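Local atomic coordinates of DNA gyrase, B subunit, truncated (Myxococcus xanthus, PDB entry 3CWV), a protein that probably couples ATP hydrolysis to the breakage, passage and rejoining of double-stranded DNA, as a type II topoisomerase of the GyrB family. Residues G207-W212 and T301-V306; V228-T233 and Q337-E342. All blocks are in the same frame, centred on the assembly; numbering follows the deposited sequence.

Contact 1: residues G207-W212 and T301-V306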
loop_
_atom_site.group_PDB
_atom_site.type_symbol
_atom_site.label_atom_id
_atom_site.label_comp_id
_atom_site.label_asym_id
_atom_site.label_seq_id
_atom_site.Cartn_x
_atom_site.Cartn_y
_atom_site.Cartn_z
ATOM N N GLY A 207 -9.893 11.941 1.017
ATOM C CA GLY A 207 -10.798 11.390 0.015
ATOM C C GLY A 207 -10.298 10.125 -0.653
ATOM O O GLY A 207 -10.951 9.609 -1.540
ATOM N N GLY A 208 -9.128 9.621 -0.257
ATOM C CA GLY A 208 -8.706 8.299 -0.737
ATOM C C GLY A 208 -8.422 8.165 -2.230
ATOM O O GLY A 208 -7.826 9.049 -2.853
ATOM N N VAL A 209 -8.847 7.055 -2.816
ATOM C CA VAL A 209 -8.544 6.808 -4.222
ATOM C C VAL A 209 -9.370 7.735 -5.134
ATOM O O VAL A 209 -9.019 7.926 -6.295
ATOM C CB VAL A 209 -8.696 5.321 -4.618
ATOM C CG1 VAL A 209 -7.659 4.451 -3.881
ATOM C CG2 VAL A 209 -10.136 4.820 -4.385
ATOM N N ALA A 210 -10.441 8.321 -4.594
ATOM C CA ALA A 210 -11.221 9.322 -5.332
ATOM C C ALA A 210 -10.402 10.592 -5.498
ATOM O O ALA A 210 -10.317 11.175 -6.593
ATOM C CB ALA A 210 -12.520 9.629 -4.608
ATOM N N GLN A 211 -9.773 11.010 -4.407
ATOM C CA GLN A 211 -8.948 12.194 -4.454
ATOM C C GLN A 211 -7.767 11.944 -5.396
ATOM O O GLN A 211 -7.387 12.828 -6.165
ATOM C CB GLN A 211 -8.522 12.601 -3.045
ATOM C CG GLN A 211 -7.654 13.849 -2.957
ATOM C CD GLN A 211 -7.635 14.428 -1.564
ATOM O OE1 GLN A 211 -8.127 13.813 -0.630
ATOM N NE2 GLN A 211 -7.066 15.622 -1.414
ATOM N N TRP A 212 -7.240 10.715 -5.379
ATOM C CA TRP A 212 -6.112 10.307 -6.210
ATOM C C TRP A 212 -6.478 10.269 -7.688
ATOM O O TRP A 212 -5.660 10.623 -8.543
ATOM C CB TRP A 212 -5.618 8.913 -5.777
ATOM C CG TRP A 212 -4.335 8.420 -6.430
ATOM C CD1 TRP A 212 -3.361 9.186 -7.008
ATOM C CD2 TRP A 212 -3.867 7.056 -6.505
ATOM N NE1 TRP A 212 -2.341 8.383 -7.476
ATOM C CE2 TRP A 212 -2.622 7.076 -7.174
ATOM C CE3 TRP A 212 -4.383 5.823 -6.078
ATOM C CZ2 TRP A 212 -1.889 5.915 -7.437
ATOM C CZ3 TRP A 212 -3.653 4.669 -6.331
ATOM C CH2 TRP A 212 -2.414 4.724 -7.009
ATOM N N THR A 301 -10.287 6.662 -16.108
ATOM C CA THR A 301 -9.286 6.354 -15.100
ATOM C C THR A 301 -10.071 5.739 -13.934
ATOM O O THR A 301 -10.927 6.393 -13.332
ATOM C CB THR A 301 -8.492 7.607 -14.653
ATOM O OG1 THR A 301 -7.804 8.177 -15.776
ATOM C CG2 THR A 301 -7.454 7.267 -13.556
ATOM N N ALA A 302 -9.799 4.464 -13.646
ATOM C CA ALA A 302 -10.505 3.738 -12.587
ATOM C C ALA A 302 -9.496 3.101 -11.621
ATOM O O ALA A 302 -8.429 2.614 -12.030
ATOM C CB ALA A 302 -11.430 2.666 -13.194
ATOM N N ILE A 303 -9.824 3.146 -10.335
ATOM C CA ILE A 303 -8.983 2.557 -9.308
ATOM C C ILE A 303 -9.875 1.692 -8.419
ATOM O O ILE A 303 -10.942 2.143 -7.979
ATOM C CB ILE A 303 -8.301 3.644 -8.436
ATOM C CG1 ILE A 303 -7.536 4.659 -9.306
ATOM C CG2 ILE A 303 -7.357 2.990 -7.401
ATOM C CD1 ILE A 303 -7.124 5.906 -8.570
ATOM N N VAL A 304 -9.442 0.452 -8.175
ATOM C CA VAL A 304 -10.186 -0.496 -7.348
ATOM C C VAL A 304 -9.235 -1.135 -6.313
ATOM O O VAL A 304 -8.294 -1.807 -6.687
ATOM C CB VAL A 304 -10.809 -1.630 -8.214
ATOM C CG1 VAL A 304 -11.530 -2.635 -7.307
ATOM C CG2 VAL A 304 -11.759 -1.063 -9.322
ATOM N N ALA A 305 -9.481 -0.917 -5.019
ATOM C CA ALA A 305 -8.584 -1.385 -3.966
ATOM C C ALA A 305 -9.388 -2.201 -2.961
ATOM O O ALA A 305 -10.386 -1.717 -2.426
ATOM C CB ALA A 305 -7.918 -0.191 -3.233
ATOM N N VAL A 306 -8.958 -3.436 -2.718
ATOM C CA VAL A 306 -9.595 -4.240 -1.665
ATOM C C VAL A 306 -8.589 -4.403 -0.545
ATOM O O VAL A 306 -7.394 -4.396 -0.780
ATOM C CB VAL A 306 -10.144 -5.595 -2.210
ATOM C CG1 VAL A 306 -9.014 -6.468 -2.762
ATOM C CG2 VAL A 306 -10.970 -6.343 -1.129
#
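Ile303 points from strand 301-306 at helix 208-217 and meets Val209 and Trp212, packing a helix on one face of the mixed five-stranded sheet of the transducer domain, which has the ribosomal S5-like fold. Strand 300-307 is the middle strand of that sheet. Earlier along it, Thr301 touches Thr217 farther down the same helix. Ile303 does most of the work, and its two branches divide the contact. CG2 packs on Val209, 3.8 Å from its CG1, where two beta-branched side chains cross at a slant and suit a close fit between helix and sheet. With CG1 placed beside the backbone N (chi1 -54°) and the chain extended beyond it, the tip CD1 is carried to Trp212. There it lies 3.7 Å from Trp212 CE3, meeting the indole obliquely, and 3.6 Å from Val209 O. The broad indole also rests on Leu254 and on Ala183, so its large apolar surface is buried between helix 171-184, strand 252-257 and Ile303. Val304 turns to the other face, onto Val269 and Val272 of helix 267-284. Ala305 faces the helix again, its small side chain ending with CB 4.7 Å from Val209 CG1.

Contact 2: residues V228-T233 and Q337-E342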
loop_
_atom_site.group_PDB
_atom_site.type_symbol
_atom_site.label_atom_id
_atom_site.label_comp_id
_atom_site.label_asym_id
_atom_site.label_seq_id
_atom_site.Cartn_x
_atom_site.Cartn_y
_atom_site.Cartn_z
ATOM N N VAL A 228 -16.770 9.227 -9.566
ATOM C CA VAL A 228 -17.736 8.298 -8.979
ATOM C C VAL A 228 -16.997 7.456 -7.940
ATOM O O VAL A 228 -15.948 6.907 -8.244
ATOM C CB VAL A 228 -18.355 7.369 -10.031
ATOM C CG1 VAL A 228 -19.337 6.400 -9.363
ATOM C CG2 VAL A 228 -19.054 8.171 -11.115
ATOM N N VAL A 229 -17.537 7.348 -6.727
ATOM C CA VAL A 229 -16.818 6.678 -5.643
ATOM C C VAL A 229 -17.696 5.687 -4.894
ATOM O O VAL A 229 -18.902 5.892 -4.757
ATOM C CB VAL A 229 -16.227 7.690 -4.617
ATOM C CG1 VAL A 229 -15.409 8.740 -5.327
ATOM C CG2 VAL A 229 -17.321 8.371 -3.813
ATOM N N PHE A 230 -17.080 4.614 -4.411
ATOM C CA PHE A 230 -17.729 3.649 -3.520
ATOM C C PHE A 230 -16.755 3.259 -2.425
ATOM O O PHE A 230 -15.535 3.266 -2.635
ATOM C CB PHE A 230 -18.163 2.402 -4.291
ATOM C CG PHE A 230 -19.117 2.685 -5.407
ATOM C CD1 PHE A 230 -20.444 3.012 -5.137
ATOM C CD2 PHE A 230 -18.697 2.621 -6.725
ATOM C CE1 PHE A 230 -21.330 3.272 -6.164
ATOM C CE2 PHE A 230 -19.585 2.885 -7.756
ATOM C CZ PHE A 230 -20.899 3.212 -7.472
ATOM N N ASP A 231 -17.280 2.983 -1.236
ATOM C CA ASP A 231 -16.461 2.512 -0.141
ATOM C C ASP A 231 -17.397 1.673 0.703
ATOM O O ASP A 231 -18.332 2.215 1.289
ATOM C CB ASP A 231 -15.946 3.693 0.698
ATOM C CG ASP A 231 -15.091 3.259 1.891
ATOM O OD1 ASP A 231 -14.777 2.045 2.068
ATOM O OD2 ASP A 231 -14.723 4.162 2.678
ATOM N N PHE A 232 -17.162 0.366 0.752
ATOM C CA PHE A 232 -18.008 -0.511 1.570
ATOM C C PHE A 232 -17.238 -1.730 2.058
ATOM O O PHE A 232 -16.124 -1.981 1.608
ATOM C CB PHE A 232 -19.258 -0.943 0.792
ATOM C CG PHE A 232 -18.968 -1.831 -0.394
ATOM C CD1 PHE A 232 -19.160 -3.204 -0.309
ATOM C CD2 PHE A 232 -18.532 -1.298 -1.590
ATOM C CE1 PHE A 232 -18.885 -4.020 -1.388
ATOM C CE2 PHE A 232 -18.274 -2.108 -2.674
ATOM C CZ PHE A 232 -18.447 -3.471 -2.570
ATOM N N THR A 233 -17.839 -2.479 2.978
ATOM C CA THR A 233 -17.198 -3.653 3.565
ATOM C C THR A 233 -18.083 -4.885 3.344
ATOM O O THR A 233 -19.316 -4.821 3.472
ATOM C CB THR A 233 -16.881 -3.422 5.046
ATOM O OG1 THR A 233 -15.951 -2.334 5.160
ATOM C CG2 THR A 233 -16.251 -4.657 5.693
ATOM N N GLN A 337 -24.126 -2.752 -8.550
ATOM C CA GLN A 337 -24.982 -2.629 -9.738
ATOM C C GLN A 337 -26.201 -1.714 -9.548
ATOM O O GLN A 337 -26.427 -0.847 -10.381
ATOM C CB GLN A 337 -25.378 -3.986 -10.317
ATOM C CG GLN A 337 -25.973 -3.879 -11.711
ATOM C CD GLN A 337 -25.957 -5.182 -12.451
ATOM O OE1 GLN A 337 -24.894 -5.709 -12.772
ATOM N NE2 GLN A 337 -27.137 -5.713 -12.742
ATOM N N PRO A 338 -26.966 -1.882 -8.450
ATOM C CA PRO A 338 -28.102 -0.973 -8.207
ATOM C C PRO A 338 -27.695 0.470 -7.857
ATOM O O PRO A 338 -28.428 1.410 -8.180
ATOM C CB PRO A 338 -28.842 -1.611 -7.026
ATOM C CG PRO A 338 -27.918 -2.604 -6.433
ATOM C CD PRO A 338 -26.879 -2.954 -7.444
ATOM N N LEU A 339 -26.545 0.629 -7.201
ATOM C CA LEU A 339 -25.992 1.954 -6.926
ATOM C C LEU A 339 -25.576 2.676 -8.192
ATOM O O LEU A 339 -25.790 3.875 -8.302
ATOM C CB LEU A 339 -24.809 1.870 -5.957
ATOM C CG LEU A 339 -25.067 1.372 -4.530
ATOM C CD1 LEU A 339 -23.765 1.340 -3.722
ATOM C CD2 LEU A 339 -26.115 2.207 -3.796
ATOM N N PHE A 340 -24.987 1.949 -9.142
ATOM C CA PHE A 340 -24.596 2.510 -10.420
ATOM C C PHE A 340 -25.852 2.936 -11.209
ATOM O O PHE A 340 -25.862 4.015 -11.806
ATOM C CB PHE A 340 -23.841 1.485 -11.265
ATOM C CG PHE A 340 -22.314 1.520 -11.142
ATOM C CD1 PHE A 340 -21.588 2.676 -11.393
ATOM C CD2 PHE A 340 -21.611 0.339 -10.849
ATOM C CE1 PHE A 340 -20.186 2.677 -11.336
ATOM C CE2 PHE A 340 -20.236 0.322 -10.778
ATOM C CZ PHE A 340 -19.506 1.493 -11.019
ATOM N N ILE A 341 -26.872 2.068 -11.248
ATOM C CA ILE A 341 -28.164 2.371 -11.908
ATOM C C ILE A 341 -28.755 3.711 -11.420
ATOM O O ILE A 341 -28.989 4.616 -12.218
ATOM C CB ILE A 341 -29.196 1.209 -11.735
ATOM C CG1 ILE A 341 -28.771 -0.004 -12.577
ATOM C CG2 ILE A 341 -30.619 1.652 -12.159
ATOM C CD1 ILE A 341 -29.584 -1.263 -12.334
ATOM N N GLU A 342 -28.974 3.841 -10.117
ATOM C CA GLU A 342 -29.519 5.068 -9.559
ATOM C C GLU A 342 -28.600 6.267 -9.791
ATOM O O GLU A 342 -29.033 7.323 -10.262
ATOM C CB GLU A 342 -29.781 4.890 -8.075
ATOM C CG GLU A 342 -30.221 6.164 -7.358
ATOM C CD GLU A 342 -31.692 6.561 -7.606
ATOM O OE1 GLU A 342 -32.221 7.379 -6.814
ATOM O OE2 GLU A 342 -32.320 6.068 -8.577
#
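Phe230 on strand 228-233 drives the edge of its ring at the face of Phe340 on helix 337-342, a T-shaped (edge-to-face) stack that joins an edge strand of the S5-like transducer domain to a helix running roughly antiparallel to it. The ring planes stand at 76° and the centroids are 4.9 Å apart. CE2 of Phe230 makes the closest approach, 3.5 Å from Phe340 CZ, so the edge comes down near the rim of the other ring. Phe230 holds CG anti to its carbonyl carbon (chi1 -59°), which extends the ring from the strand to the helix. Phe340 is less relaxed: its chi1 of -93° departs from the staggered value, and the ring returns toward the strand although the CB bond leaves the backbone across that direction. One residue earlier on the helix, Leu339 puts its CB 3.8 Å from Phe230 CE1, and its CD1 lies near CD1 and CE1 of the same ring. Val228 CG1 adds a looser apolar touch, 4.3 Å from Phe340 CE1. With an alanine here in place of Phe230, the face of Phe340 would probably lose its aromatic partner and a gap would open beneath Leu339. Around the pair, Leu336 of helix 328-345 also touches Phe230, while Phe340 is backed by Leu276 and Ala279 of helix 267-284 and by Leu243 of neighbouring strand 237-245.

Overall arrangement
Both contacts reach the same five-stranded sheet, but from its two faces: helix 208-217 covers one in contact 1, and helix 328-345 the other in contact 2, with helix 267-284 beside it. Their centres are about 13 Å apart. Strand 237-245 lies between the strands of the two contacts, bonded to 228-234 on one flank and 300-307 on the other. The segments alternate along the chain, interlacing the two contacts. They also meet directly, where Ala210 CB and Val229 CG1 are modelled 3.1 Å apart, too close for the exact spacing to be trusted. Neither contact includes a bound ligand; in this family ATP binds in the preceding N-terminal domain.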